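Long-range contacts in head completion protein gp6 (Enterobacteria phage HK97, PDB 3JVO), which helps complete the phage head as a ring in the head-tail connector, bridging the portal protein and gp7 and leaving a central channel for DNA ejection: residues G[12-17]-G[65-70]; G[38-43]-G[61-66]; G[56-61]-G[89-94]. One frame throughout, in Å; residues are numbered along the deposited sequence.

Interaction 1: residues G[12-17]-G[65-70]; sequences SLFKQQ and LVFADM
Phe14 lays one edge of its ring over a face of Phe67, with CD1 standing 3.4 Å above the plane and close to the ring centre. The closest side-chain approach is from Phe14 CD1 to Phe67 CG, 3.5 Å. The two planes are inclined at 54° and the centroids lie 4.7 Å apart, an edge-to-face pair tilted well short of a perpendicular T. Phe14 CB reaches the same ring as a CH-pi donor, 4.1 Å from the Phe67 centroid and 25° off the ring normal, so one aromatic face receives both the ring edge and the methylene behind it. The backbone joins in as well: Phe14 O lies 3.2 Å from Phe67 CE2. Phe67 reaches across with its ring anti to its own backbone N, which carries it off its helix toward 12-17.

Gln17, one turn further on, comes to the edge of the Phe67 ring, where CG lies near the ring plane. The same CG packs 4.0 Å from Ala68 CB. Its chain then bends at chi2, and the amide is used between subunits: OE1 bonds to Tyr32 OH and NE2 to Arg74 O, both of a neighbouring subunit. This buried amide therefore has partners for both its oxygen and its nitrogen, while its aliphatic part serves the packing inside the chain.

Ile29 and Tyr32 of helix 26-44 also touch Phe67, and Val5 and Leu6 of helix 5-8 touch Phe14. With the segment axes 10.1 Å apart and crossing at -63°, this is aromatic helix-helix packing in the hydrophobic core of the helical gp6-like connector fold, set beside a subunit interface of the thirteen-membered ring.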
loop_
_atom_site.group_PDB
_atom_site.type_symbol
_atom_site.label_atom_id
_atom_site.label_comp_id
_atom_site.label_asym_id
_atom_site.label_seq_id
_atom_site.Cartn_x
_atom_site.Cartn_y
_atom_site.Cartn_z
ATOM N N SER G 12 -3.802 -46.737 -9.828
ATOM C CA SER G 12 -4.955 -46.144 -10.474
ATOM C C SER G 12 -5.566 -45.008 -9.646
ATOM O O SER G 12 -5.880 -43.957 -10.182
ATOM C CB SER G 12 -6.010 -47.221 -10.728
ATOM O OG SER G 12 -7.156 -46.654 -11.337
ATOM N N LEU G 13 -5.727 -45.220 -8.342
ATOM C CA LEU G 13 -6.234 -44.173 -7.459
ATOM C C LEU G 13 -5.282 -42.988 -7.317
ATOM O O LEU G 13 -5.729 -41.844 -7.350
ATOM C CB LEU G 13 -6.600 -44.731 -6.093
ATOM C CG LEU G 13 -7.993 -45.349 -5.932
ATOM C CD1 LEU G 13 -8.133 -45.852 -4.512
ATOM C CD2 LEU G 13 -9.086 -44.344 -6.210
ATOM N N PHE G 14 -3.983 -43.246 -7.168
ATOM C CA PHE G 14 -3.001 -42.145 -7.141
ATOM C C PHE G 14 -3.114 -41.269 -8.389
ATOM O O PHE G 14 -3.112 -40.051 -8.286
ATOM C CB PHE G 14 -1.569 -42.653 -7.019
ATOM C CG PHE G 14 -1.187 -43.019 -5.645
ATOM C CD1 PHE G 14 -1.061 -42.037 -4.653
ATOM C CD2 PHE G 14 -0.951 -44.357 -5.312
ATOM C CE1 PHE G 14 -0.717 -42.378 -3.355
ATOM C CE2 PHE G 14 -0.601 -44.705 -4.008
ATOM C CZ PHE G 14 -0.484 -43.711 -3.024
ATOM N N LYS G 15 -3.247 -41.898 -9.553
ATOM C CA LYS G 15 -3.378 -41.168 -10.799
ATOM C C LYS G 15 -4.644 -40.339 -10.881
ATOM O O LYS G 15 -4.634 -39.258 -11.452
ATOM C CB LYS G 15 -3.316 -42.111 -11.986
ATOM C CG LYS G 15 -1.923 -42.713 -12.233
ATOM C CD LYS G 15 -1.906 -43.325 -13.633
ATOM C CE LYS G 15 -1.152 -44.617 -13.670
ATOM N NZ LYS G 15 -1.251 -45.335 -15.011
ATOM N N GLN G 16 -5.737 -40.857 -10.336
ATOM C CA GLN G 16 -6.979 -40.093 -10.261
ATOM C C GLN G 16 -6.849 -38.896 -9.305
ATOM O O GLN G 16 -7.424 -37.854 -9.554
ATOM C CB GLN G 16 -8.137 -41.001 -9.841
ATOM C CG GLN G 16 -8.519 -42.014 -10.938
ATOM C CD GLN G 16 -9.572 -42.992 -10.486
ATOM O OE1 GLN G 16 -9.959 -43.017 -9.323
ATOM N NE2 GLN G 16 -10.053 -43.797 -11.409
ATOM N N GLN G 17 -6.081 -39.047 -8.227
ATOM C CA GLN G 17 -5.847 -37.937 -7.299
ATOM C C GLN G 17 -5.295 -36.736 -8.063
ATOM O O GLN G 17 -5.739 -35.599 -7.873
ATOM C CB GLN G 17 -4.873 -38.370 -6.176
ATOM C CG GLN G 17 -4.424 -37.246 -5.230
ATOM C CD GLN G 17 -5.554 -36.793 -4.329
ATOM O OE1 GLN G 17 -6.638 -37.387 -4.345
ATOM N NE2 GLN G 17 -5.318 -35.734 -3.548
ATOM N N LEU G 65 -2.543 -36.394 -0.190
ATOM C CA LEU G 65 -2.220 -34.962 -0.257
ATOM C C LEU G 65 -0.716 -34.735 -0.411
ATOM O O LEU G 65 -0.257 -33.869 -1.177
ATOM C CB LEU G 65 -2.747 -34.235 0.974
ATOM C CG LEU G 65 -4.276 -34.115 1.133
ATOM C CD1 LEU G 65 -4.587 -33.759 2.561
ATOM C CD2 LEU G 65 -4.790 -33.037 0.178
ATOM N N VAL G 66 0.053 -35.522 0.317
ATOM C CA VAL G 66 1.508 -35.406 0.266
ATOM C C VAL G 66 1.987 -35.841 -1.131
ATOM O O VAL G 66 2.848 -35.204 -1.715
ATOM C CB VAL G 66 2.178 -36.204 1.428
ATOM C CG1 VAL G 66 3.731 -36.214 1.284
ATOM C CG2 VAL G 66 1.790 -35.581 2.747
ATOM N N PHE G 67 1.426 -36.937 -1.636
ATOM C CA PHE G 67 1.758 -37.466 -2.969
ATOM C C PHE G 67 1.474 -36.422 -4.059
ATOM O O PHE G 67 2.319 -36.154 -4.922
ATOM C CB PHE G 67 0.968 -38.765 -3.249
ATOM C CG PHE G 67 0.798 -39.065 -4.728
ATOM C CD1 PHE G 67 1.781 -39.748 -5.432
ATOM C CD2 PHE G 67 -0.324 -38.615 -5.419
ATOM C CE1 PHE G 67 1.632 -39.977 -6.810
ATOM C CE2 PHE G 67 -0.488 -38.861 -6.792
ATOM C CZ PHE G 67 0.483 -39.543 -7.480
ATOM N N ALA G 68 0.277 -35.840 -4.037
ATOM C CA ALA G 68 -0.069 -34.870 -5.073
ATOM C C ALA G 68 0.844 -33.632 -4.968
ATOM O O ALA G 68 1.214 -33.051 -5.967
ATOM C CB ALA G 68 -1.568 -34.487 -4.989
ATOM N N ASP G 69 1.232 -33.239 -3.755
ATOM C CA ASP G 69 2.158 -32.108 -3.637
ATOM C C ASP G 69 3.490 -32.385 -4.367
ATOM O O ASP G 69 3.954 -31.551 -5.140
ATOM C CB ASP G 69 2.399 -31.733 -2.181
ATOM C CG ASP G 69 3.280 -30.527 -2.044
ATOM O OD1 ASP G 69 2.887 -29.420 -2.509
ATOM O OD2 ASP G 69 4.392 -30.692 -1.491
HETATM N N MSE G 70 4.076 -33.563 -4.154
HETATM C CA MSE G 70 5.278 -34.008 -4.893
HETATM C C MSE G 70 5.106 -33.976 -6.407
HETATM O O MSE G 70 6.007 -33.603 -7.153
HETATM C CB MSE G 70 5.657 -35.440 -4.504
HETATM C CG MSE G 70 6.074 -35.608 -3.062
HETATM SE SE MSE G 70 7.641 -34.527 -2.660
HETATM C CE MSE G 70 8.948 -35.326 -3.899
#

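Interaction 2: residues G[38-43]-G[61-66]; sequences DYCMRW and GAVLLV
Cys40 and Val63 make the closest apolar contact, Cys40 CB to Val63 CG2 at 3.8 Å, where the two helices also bring their CA atoms nearest, 6.3 Å apart. All the packing across this contact is van der Waals in kind, and no hydrogen bond crosses it. Most of it gathers on the sulfur. Cys40 SG points into the opposing helix and meets Ala62 CB at 4.1 Å, Val63 CG2 and, about a turn further on, Val66 CG2 at 3.9 Å. The sulfur sits anti to its own carbonyl carbon (chi1 -66°), and from there it reaches the surface formed by Ala62, Val63 and Val66. Both valines turn CG2, the branch that lies beside their backbone N, to the sulfur. The peptide between Ala62 and Val63 is close as well, with Ala62 C 4.0 Å and Val63 N 3.9 Å from Cys40 SG, so the backbone N of Val63 is as near as its methyl.

The aromatic part is lighter. Tyr39 brings ring carbon CD2 to within 4.2 Å of Val66 CG1, the methyl approaching the ring obliquely. Val66 thus uses one branch for the ring and the other for the sulfur, and spans two successive residues of helix 26-44.

The segment axes approach to 9.6 Å, and the helix directions diverge by 134°, so the pair runs broadly antiparallel. Helix 87-93 closes over one end, with Met92 against both Cys40 and Ala62. Phe14 of helix 11-17 touches Val63, and Met91 of a neighbouring subunit packs on Tyr39 and Val66. Within the chain, helices 26-44, 11-17 and 87-93 all pack against helix 57-72 here, and Leu64 and Leu65 on it also meet a neighbouring subunit.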
loop_
_atom_site.group_PDB
_atom_site.type_symbol
_atom_site.label_atom_id
_atom_site.label_comp_id
_atom_site.label_asym_id
_atom_site.label_seq_id
_atom_site.Cartn_x
_atom_site.Cartn_y
_atom_site.Cartn_z
ATOM N N ASP G 38 5.993 -43.372 3.018
ATOM C CA ASP G 38 7.130 -43.428 3.940
ATOM C C ASP G 38 7.078 -42.237 4.915
ATOM O O ASP G 38 7.192 -42.392 6.133
ATOM C CB ASP G 38 8.443 -43.447 3.146
ATOM C CG ASP G 38 9.682 -43.459 4.043
ATOM O OD1 ASP G 38 9.676 -44.180 5.058
ATOM O OD2 ASP G 38 10.671 -42.765 3.732
ATOM N N TYR G 39 6.857 -41.048 4.371
ATOM C CA TYR G 39 6.789 -39.834 5.181
ATOM C C TYR G 39 5.638 -39.903 6.191
ATOM O O TYR G 39 5.848 -39.680 7.389
ATOM C CB TYR G 39 6.662 -38.596 4.280
ATOM C CG TYR G 39 6.451 -37.313 5.044
ATOM C CD1 TYR G 39 7.528 -36.622 5.589
ATOM C CD2 TYR G 39 5.166 -36.803 5.236
ATOM C CE1 TYR G 39 7.329 -35.461 6.315
ATOM C CE2 TYR G 39 4.957 -35.652 5.950
ATOM C CZ TYR G 39 6.035 -34.988 6.488
ATOM O OH TYR G 39 5.815 -33.839 7.193
ATOM N N CYS G 40 4.430 -40.222 5.718
ATOM C CA CYS G 40 3.282 -40.256 6.618
ATOM C C CYS G 40 3.399 -41.337 7.701
ATOM O O CYS G 40 3.032 -41.086 8.845
ATOM C CB CYS G 40 1.961 -40.375 5.859
ATOM S SG CYS G 40 1.586 -38.923 4.836
HETATM N N MSE G 41 3.911 -42.513 7.336
HETATM C CA MSE G 41 4.213 -43.595 8.281
HETATM C C MSE G 41 5.221 -43.202 9.371
HETATM O O MSE G 41 4.988 -43.461 10.550
HETATM C CB MSE G 41 4.740 -44.830 7.545
HETATM C CG MSE G 41 3.728 -45.515 6.650
HETATM SE SE MSE G 41 2.175 -46.192 7.660
HETATM C CE MSE G 41 0.871 -44.865 7.212
ATOM N N ARG G 42 6.343 -42.605 8.980
ATOM C CA ARG G 42 7.339 -42.173 9.954
ATOM C C ARG G 42 6.741 -41.135 10.887
ATOM O O ARG G 42 6.927 -41.201 12.095
ATOM C CB ARG G 42 8.591 -41.624 9.274
ATOM C CG ARG G 42 9.481 -42.680 8.621
ATOM C CD ARG G 42 10.319 -43.462 9.622
ATOM N NE ARG G 42 11.129 -42.594 10.483
ATOM C CZ ARG G 42 12.313 -42.930 11.000
ATOM N NH1 ARG G 42 12.860 -44.114 10.730
ATOM N NH2 ARG G 42 12.967 -42.074 11.779
ATOM N N TRP G 43 5.973 -40.213 10.312
ATOM C CA TRP G 43 5.372 -39.125 11.059
ATOM C C TRP G 43 4.368 -39.620 12.086
ATOM O O TRP G 43 4.392 -39.160 13.215
ATOM C CB TRP G 43 4.698 -38.152 10.119
ATOM C CG TRP G 43 4.460 -36.836 10.721
ATOM C CD1 TRP G 43 5.266 -35.732 10.620
ATOM C CD2 TRP G 43 3.330 -36.442 11.524
ATOM N NE1 TRP G 43 4.699 -34.667 11.301
ATOM C CE2 TRP G 43 3.517 -35.079 11.873
ATOM C CE3 TRP G 43 2.179 -37.106 11.988
ATOM C CZ2 TRP G 43 2.587 -34.365 12.661
ATOM C CZ3 TRP G 43 1.258 -36.393 12.786
ATOM C CH2 TRP G 43 1.467 -35.036 13.097
ATOM N N GLY G 61 -5.903 -40.391 3.374
ATOM C CA GLY G 61 -6.149 -39.027 2.934
ATOM C C GLY G 61 -4.904 -38.165 2.956
ATOM O O GLY G 61 -4.650 -37.431 1.995
ATOM N N ALA G 62 -4.132 -38.242 4.040
ATOM C CA ALA G 62 -2.867 -37.507 4.105
ATOM C C ALA G 62 -1.840 -37.945 3.042
ATOM O O ALA G 62 -1.172 -37.108 2.443
ATOM C CB ALA G 62 -2.245 -37.570 5.531
ATOM N N VAL G 63 -1.703 -39.247 2.817
ATOM C CA VAL G 63 -0.754 -39.746 1.827
ATOM C C VAL G 63 -1.103 -39.185 0.434
ATOM O O VAL G 63 -0.232 -38.768 -0.322
ATOM C CB VAL G 63 -0.743 -41.300 1.796
ATOM C CG1 VAL G 63 0.051 -41.826 0.577
ATOM C CG2 VAL G 63 -0.173 -41.885 3.111
ATOM N N LEU G 64 -2.390 -39.181 0.111
ATOM C CA LEU G 64 -2.851 -38.621 -1.158
ATOM C C LEU G 64 -2.452 -37.155 -1.287
ATOM O O LEU G 64 -2.039 -36.720 -2.359
ATOM C CB LEU G 64 -4.360 -38.759 -1.302
ATOM C CG LEU G 64 -4.929 -40.138 -1.646
ATOM C CD1 LEU G 64 -6.471 -40.032 -1.659
ATOM C CD2 LEU G 64 -4.434 -40.673 -3.004
ATOM N N LEU G 65 -2.543 -36.394 -0.190
ATOM C CA LEU G 65 -2.220 -34.962 -0.257
ATOM C C LEU G 65 -0.716 -34.735 -0.411
ATOM O O LEU G 65 -0.257 -33.869 -1.177
ATOM C CB LEU G 65 -2.747 -34.235 0.974
ATOM C CG LEU G 65 -4.276 -34.115 1.133
ATOM C CD1 LEU G 65 -4.587 -33.759 2.561
ATOM C CD2 LEU G 65 -4.790 -33.037 0.178
ATOM N N VAL G 66 0.053 -35.522 0.317
ATOM C CA VAL G 66 1.508 -35.406 0.266
ATOM C C VAL G 66 1.987 -35.841 -1.131
ATOM O O VAL G 66 2.848 -35.204 -1.715
ATOM C CB VAL G 66 2.178 -36.204 1.428
ATOM C CG1 VAL G 66 3.731 -36.214 1.284
ATOM C CG2 VAL G 66 1.790 -35.581 2.747
#

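Interaction 3: residues G[56-61]-G[89-94]; sequences PAAVKG and ERMMFI
Met91 lies alongside the first turn of helix 57-72, its chain running from Ala58 toward Gly61. Its CB sits 3.3 Å from Ala58 O, and its selenium (the residue is selenomethionine) lies 4.0 Å from Ala58 CB. Beyond that, CE ends 4.2 Å from Gly61 CA. The bends at chi2 (-79°) and chi3 keep the chain beside the helix as it goes. Gly61 brings bare backbone to the methyl, since a CB there would point toward segment 89-94 and run into Met91 CE.

Ala58 faces both partners: besides the selenium, its CB takes Ile94 CD1 at 3.6 Å, and it also lies 3.7 Å from the carbonyl oxygen Met91 O. Ile94 places CG1 between its backbone N and carbonyl carbon (chi1 48°), and from there CD1 reaches the alanine methyl. The small Ala58 and Gly61 are consistent with the close approach of the backbones, with the CA atoms of Ala58 and Met91 5.1 Å apart and the short axes 8.0 Å apart, almost antiparallel at 152°.

Two hydrogen bonds from these segments go to a neighbouring subunit, whose Asp38 accepts from Ala58 N and whose Arg42 donates to Ile94 O. Within the chain none spans the contact, so the two segments are held by van der Waals packing of side-chain carbons and selenium on alkyl groups and backbone carbonyls.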
loop_
_atom_site.group_PDB
_atom_site.type_symbol
_atom_site.label_atom_id
_atom_site.label_comp_id
_atom_site.label_asym_id
_atom_site.label_seq_id
_atom_site.Cartn_x
_atom_site.Cartn_y
_atom_site.Cartn_z
ATOM N N PRO G 56 -5.502 -46.457 8.574
ATOM C CA PRO G 56 -6.767 -45.734 8.645
ATOM C C PRO G 56 -7.044 -44.846 7.435
ATOM O O PRO G 56 -6.111 -44.348 6.782
ATOM C CB PRO G 56 -6.599 -44.846 9.885
ATOM C CG PRO G 56 -5.479 -45.440 10.657
ATOM C CD PRO G 56 -4.568 -46.036 9.634
ATOM N N ALA G 57 -8.328 -44.616 7.182
ATOM C CA ALA G 57 -8.765 -43.769 6.095
ATOM C C ALA G 57 -8.170 -42.349 6.173
ATOM O O ALA G 57 -7.759 -41.815 5.151
ATOM C CB ALA G 57 -10.291 -43.731 6.029
ATOM N N ALA G 58 -8.105 -41.740 7.365
ATOM C CA ALA G 58 -7.585 -40.364 7.453
ATOM C C ALA G 58 -6.112 -40.326 7.012
ATOM O O ALA G 58 -5.676 -39.361 6.360
ATOM C CB ALA G 58 -7.744 -39.790 8.866
ATOM N N VAL G 59 -5.351 -41.360 7.380
ATOM C CA VAL G 59 -3.943 -41.447 6.981
ATOM C C VAL G 59 -3.855 -41.646 5.460
ATOM O O VAL G 59 -3.020 -41.045 4.791
ATOM C CB VAL G 59 -3.171 -42.541 7.803
ATOM C CG1 VAL G 59 -1.732 -42.725 7.324
ATOM C CG2 VAL G 59 -3.172 -42.172 9.288
ATOM N N LYS G 60 -4.744 -42.448 4.893
ATOM C CA LYS G 60 -4.779 -42.570 3.454
ATOM C C LYS G 60 -5.007 -41.185 2.792
ATOM O O LYS G 60 -4.353 -40.834 1.809
ATOM C CB LYS G 60 -5.820 -43.605 3.050
ATOM C CG LYS G 60 -5.363 -45.054 3.304
ATOM C CD LYS G 60 -6.487 -46.082 3.158
ATOM C CE LYS G 60 -7.101 -46.068 1.757
ATOM N NZ LYS G 60 -8.073 -47.224 1.516
ATOM N N GLY G 61 -5.903 -40.391 3.374
ATOM C CA GLY G 61 -6.149 -39.027 2.934
ATOM C C GLY G 61 -4.904 -38.165 2.956
ATOM O O GLY G 61 -4.650 -37.431 1.995
ATOM N N GLU G 89 -1.500 -32.378 7.781
ATOM C CA GLU G 89 -1.077 -32.599 9.180
ATOM C C GLU G 89 -2.238 -32.975 10.101
ATOM O O GLU G 89 -2.079 -33.827 10.961
ATOM C CB GLU G 89 -0.255 -31.422 9.760
ATOM C CG GLU G 89 -0.910 -30.025 9.643
ATOM C CD GLU G 89 -1.449 -29.457 10.984
ATOM O OE1 GLU G 89 -1.574 -30.236 11.977
ATOM O OE2 GLU G 89 -1.753 -28.226 11.029
ATOM N N ARG G 90 -3.399 -32.352 9.906
ATOM C CA ARG G 90 -4.585 -32.670 10.710
ATOM C C ARG G 90 -5.051 -34.112 10.513
ATOM O O ARG G 90 -5.321 -34.806 11.481
ATOM C CB ARG G 90 -5.719 -31.653 10.467
ATOM C CG ARG G 90 -5.413 -30.325 11.156
ATOM C CD ARG G 90 -6.304 -29.170 10.739
ATOM N NE ARG G 90 -5.760 -27.922 11.291
ATOM C CZ ARG G 90 -6.212 -26.692 11.038
ATOM N NH1 ARG G 90 -7.255 -26.485 10.236
ATOM N NH2 ARG G 90 -5.608 -25.653 11.592
HETATM N N MSE G 91 -5.091 -34.573 9.268
HETATM C CA MSE G 91 -5.412 -35.971 8.980
HETATM C C MSE G 91 -4.447 -36.918 9.700
HETATM O O MSE G 91 -4.854 -37.960 10.173
HETATM C CB MSE G 91 -5.327 -36.253 7.478
HETATM C CG MSE G 91 -6.366 -35.547 6.610
HETATM SE SE MSE G 91 -8.051 -36.477 6.719
HETATM C CE MSE G 91 -8.453 -36.126 4.888
HETATM N N MSE G 92 -3.171 -36.548 9.763
HETATM C CA MSE G 92 -2.132 -37.387 10.393
HETATM C C MSE G 92 -2.143 -37.317 11.929
HETATM O O MSE G 92 -1.877 -38.307 12.612
HETATM C CB MSE G 92 -0.753 -36.973 9.881
HETATM C CG MSE G 92 -0.293 -37.637 8.591
HETATM SE SE MSE G 92 1.502 -36.996 8.133
HETATM C CE MSE G 92 1.186 -35.182 7.554
ATOM N N PHE G 93 -2.453 -36.140 12.463
ATOM C CA PHE G 93 -2.327 -35.863 13.899
ATOM C C PHE G 93 -3.223 -36.787 14.712
ATOM O O PHE G 93 -2.825 -37.286 15.757
ATOM C CB PHE G 93 -2.652 -34.384 14.164
ATOM C CG PHE G 93 -2.701 -34.002 15.629
ATOM C CD1 PHE G 93 -1.560 -33.540 16.285
ATOM C CD2 PHE G 93 -3.904 -34.065 16.344
ATOM C CE1 PHE G 93 -1.618 -33.173 17.637
ATOM C CE2 PHE G 93 -3.964 -33.704 17.684
ATOM C CZ PHE G 93 -2.822 -33.259 18.331
ATOM N N ILE G 94 -4.428 -37.022 14.201
ATOM C CA ILE G 94 -5.428 -37.841 14.893
ATOM C C ILE G 94 -5.090 -39.349 14.887
ATOM O O ILE G 94 -5.770 -40.145 15.531
ATOM C CB ILE G 94 -6.869 -37.541 14.382
ATOM C CG1 ILE G 94 -6.926 -37.536 12.863
ATOM C CG2 ILE G 94 -7.353 -36.197 14.889
ATOM C CD1 ILE G 94 -7.548 -38.742 12.288
#

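In the fold
All three interactions use helix 57-72, read from its C-terminal half in interaction 1 to its first turn in interaction 3. Interactions 1 and 2 have centres about 11 Å apart and share Leu65 and Val66; they also touch directly, with Phe14 CE1 4.0 Å from Val63 CG1. Interactions 2 and 3 lie closer, about 8 Å between centres, share Gly61, and meet where Met41 CE comes 3.4 Å from Val59 CG1 and Ala62 CB 3.6 Å from Met92 CG. Interactions 1 and 3, about 15 Å apart, adjoin only along the sequence. A bound MPD, probably from the crystallisation liquor, lies about 4 Å from the Met91 side chain.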